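Beta-galactosidase (Bacteroides thetaiotaomicron, PDB 5MUJ) is a glycoside hydrolase of a gut bacterium that binds chain B of the plant pectin rhamnogalacturonan II and probably cleaves sugars from it. Local coordinates at residues 156-161 with 355-360; 108-113 with 120-125; 223-228 with 307-312. All blocks are in the same frame, centred on the assembly; numbering follows the deposited sequence.

Contact 1 (156-161 with 355-360); sequences TGYEAV and EQRGIA. With RAM (alpha-L-rhamnopyranose), chain B; RAM (alpha-L-rhamnopyranose), chain C.
Two walls of the glycan pocket meet where Tyr158, from a loop, and Arg357, at the start of a strand, converge on the rhamnose of chain B. Their CA atoms stay 12.6 Å apart, and only the side-chain ends come together: Tyr158 OH lies over one face of the Arg357 guanidinium, 3.3 Å from NH1. The angle is too poor for a hydrogen bond; the sugar joins the two instead. Tyr158 OH and rhamnose O3 share a 2.8 Å hydrogen bond, O3 near the tyrosine ring plane. Arg357 turns its NH1/NH2 edge to O4, and NH1 and NH2 each donate to that oxygen at 2.9 Å (145° and 147°). Its CG is anti to the backbone N (chi1 -179°), and the bend at chi3 brings the guanidinium round to the sugar. Asp61 takes a salt bridge from NH1, which is likely to steady the group's rotation. A leucine in place of this arginine would probably leave O4 without its two-pronged grip and Asp61 without its mate. Glu159 rests CG on the tyrosine face, within a type II' turn from Tyr158 to Val161. Loop and strand thus close on the sugar as in the central pocket of a five-bladed beta-propeller.

Contact 2 (108-113 with 120-125); sequences RVLSYR and NQRGGF
The Arg122 guanidinium is sandwiched: Arg113 CB sits over one face, 3.7 Å from NE, and Leu110 CD2 over the opposite face, 3.7 Å from NH2. At its edge lies Ser111 O, which accepts from NE at 2.7 Å in a nearly straight bond (169°), near the guanidinium plane but tilted from the carbonyl's. The Arg113 guanidinium runs almost parallel to it, the planes 16° apart, with Arg113 NE 3.7 Å from Arg122 NH1. Two like charges this close are probably tolerable because Asp118 bridges them, one carboxylate oxygen to each, while Glu181 takes Arg122 NH2 and Leu185 O accepts from Arg113 NH2. Bends at chi2 (-92°) and chi3 carry the Arg122 guanidinium across the 108-113 chain. This is where one propeller blade hands over to the next: 104-110 is the outermost strand of its sheet, and 121-126 opens the following one, each with a classic beta bulge, Val109 and Leu110 facing Thr92, Asn120 and Gln121 facing Gly153. Leu110 CD1 comes 4.2 Å from Gly124 CA, where a CB would crowd the leucine. The Tyr112 ring presents its edge, CE1 standing 3.3 Å from Asn120 O, and its hydroxyl bonds to Gly89 O.

Contact 3 (223-228 with 307-312); sequences VMFYNA and YDLVNW
Leu309 and Trp312 carry the 307-312 loop onto Phe225, and Asp308 shapes the turn that presents them. Its OD1 accepts two backbone N-H groups: Val310 N at 2.8 Å, which makes an Asx turn, and Asn311 N at 2.9 Å, an almost straight bond (175°) on the syn lone pair. Next comes Leu309, whose carbonyl O stands at the edge of the Phe225 ring, 3.6 Å from CZ, and whose CD2 touches the same ring carbon at 4.1 Å. The partners belong to adjacent blades of the propeller: Phe225 projects from strand 222-231 of one sheet, and the loop links the last two strands, 299-306 and 313-314, of the next. Beyond Val310, which points away from the strand, and Asn311, Trp312 swings its indole back over the turn. Trp312 CG lies anti to the carbonyl carbon (chi1 -72°), which turns the indole so that NE1 donates to Leu309 O at 2.9 Å, from above the carbonyl plane rather than along a lone pair. The benzo side then meets Phe225 at a slant, CZ2 lying 3.9 Å from Phe225 CE2. Met285, on strand 282-290, touches both Phe225 and Trp312.

In the fold
After helix 31-41 the chain lays down strand 45-51, then builds its blades in turn, and contact 2 is the first to close: a six-residue loop at the step from the sheet ending in 104-110 to the one starting at 121-126. Contact 1 opens later in that second sheet, at the loop before strand 166-172, and closes only at strand 357-363, which pairs with 45-51 and so completes the ring of five blades. Contact 3 falls within that long span, joining the next two blades on the far side of the chain's centre. Contacts 1 and 2 touch, through a probable hydrogen bond from Gln121 NE2 to Gly157 O; contact 3 stands apart from both.

Contact 1 (156-161 with 355-360)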
loop_
_atom_site.group_PDB
_atom_site.type_symbol
_atom_site.label_atom_id
_atom_site.label_comp_id
_atom_site.label_asym_id
_atom_site.label_seq_id
_atom_site.Cartn_x
_atom_site.Cartn_y
_atom_site.Cartn_z
ATOM N N THR A 156 -12.271 15.863 -6.329
ATOM C CA THR A 156 -11.655 16.399 -5.118
ATOM C C THR A 156 -12.123 15.550 -3.934
ATOM O O THR A 156 -12.852 14.533 -4.116
ATOM C CB THR A 156 -11.975 17.893 -4.925
ATOM O OG1 THR A 156 -13.388 18.061 -4.799
ATOM C CG2 THR A 156 -11.450 18.721 -6.088
ATOM N N GLY A 157 -11.817 15.991 -2.727
ATOM C CA GLY A 157 -12.140 15.230 -1.539
ATOM C C GLY A 157 -11.242 14.034 -1.309
ATOM O O GLY A 157 -10.160 13.864 -1.932
ATOM N N TYR A 158 -11.659 13.245 -0.330
ATOM C CA TYR A 158 -10.937 12.053 0.054
ATOM C C TYR A 158 -11.254 10.858 -0.871
ATOM O O TYR A 158 -12.388 10.387 -0.927
ATOM C CB TYR A 158 -11.243 11.690 1.490
ATOM C CG TYR A 158 -10.349 10.603 2.055
ATOM C CD1 TYR A 158 -9.012 10.885 2.385
ATOM C CD2 TYR A 158 -10.813 9.304 2.271
ATOM C CE1 TYR A 158 -8.170 9.904 2.929
ATOM C CE2 TYR A 158 -9.975 8.319 2.797
ATOM C CZ TYR A 158 -8.660 8.623 3.133
ATOM O OH TYR A 158 -7.855 7.639 3.665
ATOM N N GLU A 159 -10.227 10.382 -1.554
ATOM C CA GLU A 159 -10.278 9.231 -2.446
ATOM C C GLU A 159 -11.398 9.387 -3.480
ATOM O O GLU A 159 -11.378 10.353 -4.222
ATOM C CB GLU A 159 -10.276 7.918 -1.654
ATOM C CG GLU A 159 -8.962 7.720 -0.881
ATOM C CD GLU A 159 -8.671 6.309 -0.388
ATOM O OE1 GLU A 159 -9.609 5.490 -0.282
ATOM O OE2 GLU A 159 -7.496 6.018 -0.047
ATOM N N ALA A 160 -12.370 8.469 -3.483
ATOM C CA ALA A 160 -13.352 8.376 -4.539
ATOM C C ALA A 160 -14.660 9.051 -4.201
ATOM O O ALA A 160 -15.651 8.787 -4.848
ATOM C CB ALA A 160 -13.592 6.925 -4.934
ATOM N N VAL A 161 -14.691 9.919 -3.199
ATOM C CA VAL A 161 -15.960 10.557 -2.799
ATOM C C VAL A 161 -16.656 11.405 -3.897
ATOM O O VAL A 161 -17.890 11.445 -3.931
ATOM C CB VAL A 161 -15.770 11.380 -1.489
ATOM C CG1 VAL A 161 -14.915 12.614 -1.722
ATOM C CG2 VAL A 161 -17.106 11.768 -0.870
ATOM N N GLU A 355 -9.571 10.952 14.189
ATOM C CA GLU A 355 -9.314 10.721 12.778
ATOM C C GLU A 355 -8.077 11.434 12.263
ATOM O O GLU A 355 -7.933 11.650 11.064
ATOM C CB GLU A 355 -10.551 10.995 11.922
ATOM C CG GLU A 355 -11.693 10.033 12.218
ATOM C CD GLU A 355 -12.975 10.433 11.526
ATOM O OE1 GLU A 355 -13.350 9.800 10.511
ATOM O OE2 GLU A 355 -13.604 11.405 11.989
ATOM N N GLN A 356 -7.148 11.713 13.175
ATOM C CA GLN A 356 -5.815 12.113 12.785
ATOM C C GLN A 356 -5.142 10.899 12.160
ATOM O O GLN A 356 -5.362 9.765 12.600
ATOM C CB GLN A 356 -5.031 12.635 13.994
ATOM C CG GLN A 356 -5.699 13.786 14.709
ATOM C CD GLN A 356 -4.943 14.202 15.974
ATOM O OE1 GLN A 356 -4.590 13.385 16.810
ATOM N NE2 GLN A 356 -4.733 15.479 16.112
ATOM N N ARG A 357 -4.348 11.131 11.125
ATOM C CA ARG A 357 -3.818 10.056 10.309
ATOM C C ARG A 357 -2.342 10.272 9.992
ATOM O O ARG A 357 -1.961 11.264 9.385
ATOM C CB ARG A 357 -4.637 9.962 9.019
ATOM C CG ARG A 357 -4.181 8.853 8.087
ATOM C CD ARG A 357 -5.156 8.628 6.912
ATOM N NE ARG A 357 -6.508 8.198 7.299
ATOM C CZ ARG A 357 -7.084 7.024 6.975
ATOM N NH1 ARG A 357 -6.449 6.115 6.259
ATOM N NH2 ARG A 357 -8.293 6.743 7.444
ATOM N N GLY A 358 -1.544 9.269 10.310
ATOM C CA GLY A 358 -0.110 9.277 10.027
ATOM C C GLY A 358 0.430 7.886 9.879
ATOM O O GLY A 358 -0.338 6.905 9.901
ATOM N N ILE A 359 1.744 7.794 9.699
ATOM C CA ILE A 359 2.448 6.540 9.495
ATOM C C ILE A 359 3.230 6.241 10.767
ATOM O O ILE A 359 3.958 7.118 11.291
ATOM C CB ILE A 359 3.389 6.600 8.287
ATOM C CG1 ILE A 359 2.549 6.709 7.006
ATOM C CG2 ILE A 359 4.317 5.386 8.185
ATOM C CD1 ILE A 359 3.287 7.172 5.763
ATOM N N ALA A 360 3.091 5.018 11.274
ATOM C CA ALA A 360 3.808 4.522 12.488
ATOM C C ALA A 360 4.594 3.255 12.189
ATOM O O ALA A 360 4.517 2.677 11.097
ATOM C CB ALA A 360 2.871 4.267 13.595
HETATM C C1 RAM B . -11.174 3.567 3.279
HETATM C C2 RAM B . -9.770 3.912 2.851
HETATM C C3 RAM B . -9.041 4.512 4.051
HETATM C C4 RAM B . -9.076 3.483 5.182
HETATM C C5 RAM B . -10.469 2.967 5.571
HETATM C C6 RAM B . -10.401 1.680 6.376
HETATM O O2 RAM B . -9.127 2.698 2.380
HETATM O O3 RAM B . -7.696 4.881 3.732
HETATM O O4 RAM B . -8.560 4.094 6.353
HETATM O O5 RAM B . -11.397 2.791 4.472
HETATM C C1 RAM C . -21.945 10.529 -0.245
HETATM C C2 RAM C . -20.458 10.388 -0.055
HETATM C C3 RAM C . -20.104 9.033 0.512
HETATM C C4 RAM C . -20.678 7.933 -0.391
HETATM C C5 RAM C . -22.164 8.126 -0.716
HETATM C C6 RAM C . -22.609 7.257 -1.893
HETATM O O2 RAM C . -19.911 10.549 -1.369
HETATM O O3 RAM C . -18.671 8.965 0.590
HETATM O O4 RAM C . -20.501 6.922 0.604
HETATM O O5 RAM C . -22.466 9.474 -1.068
#

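Contact 2 (108-113 with 120-125)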
loop_
_atom_site.group_PDB
_atom_site.type_symbol
_atom_site.label_atom_id
_atom_site.label_comp_id
_atom_site.label_asym_id
_atom_site.label_seq_id
_atom_site.Cartn_x
_atom_site.Cartn_y
_atom_site.Cartn_z
ATOM N N ARG A 108 7.775 16.882 -2.587
ATOM C CA ARG A 108 6.892 16.106 -3.465
ATOM C C ARG A 108 7.596 15.368 -4.600
ATOM O O ARG A 108 8.593 15.857 -5.173
ATOM C CB ARG A 108 5.810 17.004 -4.068
ATOM C CG ARG A 108 4.845 17.640 -3.073
ATOM C CD ARG A 108 4.141 18.770 -3.755
ATOM N NE ARG A 108 3.243 19.557 -2.942
ATOM C CZ ARG A 108 3.560 20.658 -2.296
ATOM N NH1 ARG A 108 4.830 21.087 -2.230
ATOM N NH2 ARG A 108 2.615 21.297 -1.642
ATOM N N VAL A 109 7.062 14.176 -4.908
ATOM C CA VAL A 109 7.434 13.432 -6.117
ATOM C C VAL A 109 6.295 13.268 -7.126
ATOM O O VAL A 109 6.577 12.962 -8.294
ATOM C CB VAL A 109 8.044 12.048 -5.791
ATOM C CG1 VAL A 109 9.342 12.209 -5.006
ATOM C CG2 VAL A 109 7.076 11.185 -5.015
ATOM N N LEU A 110 5.048 13.455 -6.687
ATOM C CA LEU A 110 3.834 13.414 -7.584
ATOM C C LEU A 110 2.905 14.491 -7.080
ATOM O O LEU A 110 2.331 14.373 -5.989
ATOM C CB LEU A 110 3.116 12.060 -7.587
ATOM C CG LEU A 110 3.499 10.856 -8.414
ATOM C CD1 LEU A 110 2.266 9.943 -8.488
ATOM C CD2 LEU A 110 3.954 11.167 -9.821
ATOM N N SER A 111 2.779 15.561 -7.865
ATOM C CA SER A 111 2.062 16.761 -7.463
ATOM C C SER A 111 0.758 16.863 -8.269
ATOM O O SER A 111 0.659 16.279 -9.335
ATOM C CB SER A 111 2.917 17.973 -7.763
ATOM O OG SER A 111 4.213 17.837 -7.195
ATOM N N TYR A 112 -0.166 17.690 -7.794
ATOM C CA TYR A 112 -1.387 17.986 -8.528
ATOM C C TYR A 112 -1.004 18.442 -9.930
ATOM O O TYR A 112 -0.173 19.331 -10.105
ATOM C CB TYR A 112 -2.238 19.079 -7.872
ATOM C CG TYR A 112 -2.722 18.768 -6.486
ATOM C CD1 TYR A 112 -3.549 17.678 -6.235
ATOM C CD2 TYR A 112 -2.318 19.569 -5.406
ATOM C CE1 TYR A 112 -3.942 17.388 -4.947
ATOM C CE2 TYR A 112 -2.713 19.290 -4.113
ATOM C CZ TYR A 112 -3.552 18.208 -3.885
ATOM O OH TYR A 112 -3.965 17.899 -2.622
ATOM N N ARG A 113 -1.655 17.825 -10.915
ATOM C CA ARG A 113 -1.250 17.948 -12.269
ATOM C C ARG A 113 -2.390 18.600 -13.109
ATOM O O ARG A 113 -3.254 17.916 -13.727
ATOM C CB ARG A 113 -0.761 16.606 -12.799
ATOM C CG ARG A 113 -0.293 16.731 -14.216
ATOM C CD ARG A 113 0.471 15.560 -14.735
ATOM N NE ARG A 113 -0.417 14.422 -15.030
ATOM C CZ ARG A 113 -0.214 13.559 -16.031
ATOM N NH1 ARG A 113 0.793 13.705 -16.920
ATOM N NH2 ARG A 113 -1.039 12.516 -16.163
ATOM N N ASN A 120 -6.407 16.060 -9.561
ATOM C CA ASN A 120 -6.726 16.215 -8.122
ATOM C C ASN A 120 -6.287 15.061 -7.200
ATOM O O ASN A 120 -6.210 15.254 -5.984
ATOM C CB ASN A 120 -8.242 16.478 -7.960
ATOM C CG ASN A 120 -8.658 17.821 -8.514
ATOM O OD1 ASN A 120 -7.883 18.780 -8.474
ATOM N ND2 ASN A 120 -9.894 17.919 -9.008
ATOM N N GLN A 121 -5.964 13.889 -7.763
ATOM C CA GLN A 121 -5.542 12.712 -6.988
ATOM C C GLN A 121 -4.307 12.096 -7.600
ATOM O O GLN A 121 -4.332 11.692 -8.760
ATOM C CB GLN A 121 -6.635 11.642 -6.928
ATOM C CG GLN A 121 -8.014 12.165 -6.493
ATOM C CD GLN A 121 -8.101 12.407 -4.985
ATOM O OE1 GLN A 121 -7.264 11.944 -4.236
ATOM N NE2 GLN A 121 -9.109 13.115 -4.552
ATOM N N ARG A 122 -3.204 12.113 -6.839
ATOM C CA ARG A 122 -1.892 11.653 -7.301
ATOM C C ARG A 122 -1.232 10.885 -6.161
ATOM O O ARG A 122 -0.341 11.426 -5.471
ATOM C CB ARG A 122 -1.006 12.858 -7.701
ATOM C CG ARG A 122 -1.598 13.722 -8.832
ATOM C CD ARG A 122 -1.155 13.330 -10.226
ATOM N NE ARG A 122 0.161 13.869 -10.507
ATOM C CZ ARG A 122 1.056 13.386 -11.362
ATOM N NH1 ARG A 122 0.779 12.349 -12.152
ATOM N NH2 ARG A 122 2.241 13.986 -11.465
ATOM N N GLY A 123 -1.640 9.638 -5.914
ATOM C CA GLY A 123 -1.130 8.877 -4.752
ATOM C C GLY A 123 -0.319 7.683 -5.193
ATOM O O GLY A 123 -0.857 6.644 -5.553
ATOM N N GLY A 124 1.003 7.732 -5.012
ATOM C CA GLY A 124 1.914 6.808 -5.665
ATOM C C GLY A 124 2.588 5.723 -4.860
ATOM O O GLY A 124 2.801 5.860 -3.627
ATOM N N PHE A 125 3.002 4.662 -5.573
ATOM C CA PHE A 125 3.494 3.432 -5.014
ATOM C C PHE A 125 4.641 2.936 -5.907
ATOM O O PHE A 125 4.467 2.382 -6.985
ATOM C CB PHE A 125 2.433 2.358 -4.921
ATOM C CG PHE A 125 1.130 2.846 -4.356
ATOM C CD1 PHE A 125 0.970 3.088 -3.007
ATOM C CD2 PHE A 125 0.084 3.100 -5.204
ATOM C CE1 PHE A 125 -0.242 3.565 -2.514
ATOM C CE2 PHE A 125 -1.127 3.574 -4.747
ATOM C CZ PHE A 125 -1.292 3.823 -3.396
#

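Contact 3 (223-228 with 307-312)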
loop_
_atom_site.group_PDB
_atom_site.type_symbol
_atom_site.label_atom_id
_atom_site.label_comp_id
_atom_site.label_asym_id
_atom_site.label_seq_id
_atom_site.Cartn_x
_atom_site.Cartn_y
_atom_site.Cartn_z
ATOM N N VAL A 223 3.778 -8.170 -12.970
ATOM C CA VAL A 223 2.597 -8.619 -12.263
ATOM C C VAL A 223 2.099 -7.576 -11.309
ATOM O O VAL A 223 2.810 -7.255 -10.385
ATOM C CB VAL A 223 2.887 -9.927 -11.471
ATOM C CG1 VAL A 223 1.666 -10.380 -10.674
ATOM C CG2 VAL A 223 3.399 -11.041 -12.389
HETATM N N MSE A 224 0.916 -7.066 -11.504
HETATM C CA MSE A 224 0.321 -6.072 -10.677
HETATM C C MSE A 224 -0.666 -6.645 -9.715
HETATM O O MSE A 224 -1.521 -7.382 -10.115
HETATM C CB MSE A 224 -0.343 -5.021 -11.552
HETATM C CG MSE A 224 -0.990 -4.030 -10.657
HETATM SE SE MSE A 224 -2.177 -2.773 -11.649
HETATM C CE MSE A 224 -0.941 -1.983 -12.958
ATOM N N PHE A 225 -0.526 -6.341 -8.421
ATOM C CA PHE A 225 -1.428 -6.701 -7.398
ATOM C C PHE A 225 -2.132 -5.385 -7.031
ATOM O O PHE A 225 -1.566 -4.394 -6.781
ATOM C CB PHE A 225 -0.805 -7.375 -6.120
ATOM C CG PHE A 225 -0.595 -8.845 -6.236
ATOM C CD1 PHE A 225 0.401 -9.332 -7.001
ATOM C CD2 PHE A 225 -1.456 -9.766 -5.635
ATOM C CE1 PHE A 225 0.591 -10.650 -7.143
ATOM C CE2 PHE A 225 -1.259 -11.131 -5.806
ATOM C CZ PHE A 225 -0.199 -11.566 -6.523
ATOM N N TYR A 226 -3.451 -5.378 -7.138
ATOM C CA TYR A 226 -4.228 -4.169 -6.838
ATOM C C TYR A 226 -5.571 -4.470 -6.213
ATOM O O TYR A 226 -6.125 -5.563 -6.402
ATOM C CB TYR A 226 -4.419 -3.260 -8.070
ATOM C CG TYR A 226 -5.317 -3.738 -9.209
ATOM C CD1 TYR A 226 -4.943 -4.809 -10.020
ATOM C CD2 TYR A 226 -6.472 -3.034 -9.514
ATOM C CE1 TYR A 226 -5.730 -5.180 -11.113
ATOM C CE2 TYR A 226 -7.291 -3.436 -10.568
ATOM C CZ TYR A 226 -6.885 -4.503 -11.358
ATOM O OH TYR A 226 -7.631 -4.915 -12.458
ATOM N N ASN A 227 -6.068 -3.537 -5.414
ATOM C CA ASN A 227 -7.390 -3.671 -4.807
ATOM C C ASN A 227 -8.349 -2.642 -5.411
ATOM O O ASN A 227 -7.963 -1.631 -5.975
ATOM C CB ASN A 227 -7.378 -3.696 -3.246
ATOM C CG ASN A 227 -6.738 -2.471 -2.621
ATOM O OD1 ASN A 227 -5.505 -2.322 -2.661
ATOM N ND2 ASN A 227 -7.552 -1.653 -1.942
ATOM N N ALA A 228 -9.627 -3.014 -5.434
ATOM C CA ALA A 228 -10.645 -2.236 -6.123
ATOM C C ALA A 228 -11.975 -2.586 -5.491
ATOM O O ALA A 228 -12.058 -3.580 -4.821
ATOM C CB ALA A 228 -10.651 -2.596 -7.604
ATOM N N TYR A 307 2.161 -20.399 -2.917
ATOM C CA TYR A 307 3.298 -20.893 -3.730
ATOM C C TYR A 307 3.203 -20.439 -5.194
ATOM O O TYR A 307 4.231 -20.412 -5.906
ATOM C CB TYR A 307 3.409 -22.417 -3.682
ATOM C CG TYR A 307 3.779 -22.932 -2.324
ATOM C CD1 TYR A 307 5.092 -22.803 -1.852
ATOM C CD2 TYR A 307 2.836 -23.550 -1.500
ATOM C CE1 TYR A 307 5.449 -23.268 -0.594
ATOM C CE2 TYR A 307 3.183 -24.005 -0.237
ATOM C CZ TYR A 307 4.492 -23.866 0.211
ATOM O OH TYR A 307 4.874 -24.319 1.464
ATOM N N ASP A 308 1.992 -20.048 -5.608
ATOM C CA ASP A 308 1.662 -19.814 -7.030
ATOM C C ASP A 308 1.078 -18.428 -7.399
ATOM O O ASP A 308 0.640 -18.228 -8.531
ATOM C CB ASP A 308 0.716 -20.924 -7.508
ATOM C CG ASP A 308 -0.662 -20.866 -6.870
ATOM O OD1 ASP A 308 -1.067 -19.820 -6.325
ATOM O OD2 ASP A 308 -1.363 -21.896 -6.927
ATOM N N LEU A 309 1.073 -17.500 -6.444
ATOM C CA LEU A 309 0.547 -16.138 -6.587
ATOM C C LEU A 309 -0.964 -16.003 -6.721
ATOM O O LEU A 309 -1.457 -14.888 -6.649
ATOM C CB LEU A 309 1.246 -15.354 -7.709
ATOM C CG LEU A 309 2.736 -15.093 -7.494
ATOM C CD1 LEU A 309 3.354 -14.511 -8.763
ATOM C CD2 LEU A 309 2.958 -14.123 -6.345
ATOM N N VAL A 310 -1.700 -17.117 -6.834
ATOM C CA VAL A 310 -3.138 -17.083 -7.115
ATOM C C VAL A 310 -4.005 -17.640 -5.971
ATOM O O VAL A 310 -5.041 -17.079 -5.656
ATOM C CB VAL A 310 -3.424 -17.835 -8.424
ATOM C CG1 VAL A 310 -4.914 -18.080 -8.583
ATOM C CG2 VAL A 310 -2.859 -17.033 -9.600
ATOM N N ASN A 311 -3.581 -18.752 -5.387
ATOM C CA ASN A 311 -4.294 -19.385 -4.290
ATOM C C ASN A 311 -3.608 -19.022 -2.983
ATOM O O ASN A 311 -2.470 -19.399 -2.769
ATOM C CB ASN A 311 -4.290 -20.891 -4.480
ATOM C CG ASN A 311 -4.948 -21.301 -5.762
ATOM O OD1 ASN A 311 -4.295 -21.777 -6.670
ATOM N ND2 ASN A 311 -6.234 -21.055 -5.856
ATOM N N TRP A 312 -4.325 -18.298 -2.133
ATOM C CA TRP A 312 -3.740 -17.680 -0.938
ATOM C C TRP A 312 -4.293 -18.349 0.292
ATOM O O TRP A 312 -5.487 -18.503 0.406
ATOM C CB TRP A 312 -4.057 -16.187 -0.962
ATOM C CG TRP A 312 -3.232 -15.504 -2.016
ATOM C CD1 TRP A 312 -3.607 -15.211 -3.293
ATOM C CD2 TRP A 312 -1.847 -15.065 -1.894
ATOM N NE1 TRP A 312 -2.546 -14.656 -3.989
ATOM C CE2 TRP A 312 -1.477 -14.505 -3.140
ATOM C CE3 TRP A 312 -0.904 -15.074 -0.851
ATOM C CZ2 TRP A 312 -0.193 -13.995 -3.389
ATOM C CZ3 TRP A 312 0.388 -14.545 -1.083
ATOM C CH2 TRP A 312 0.733 -14.014 -2.343
#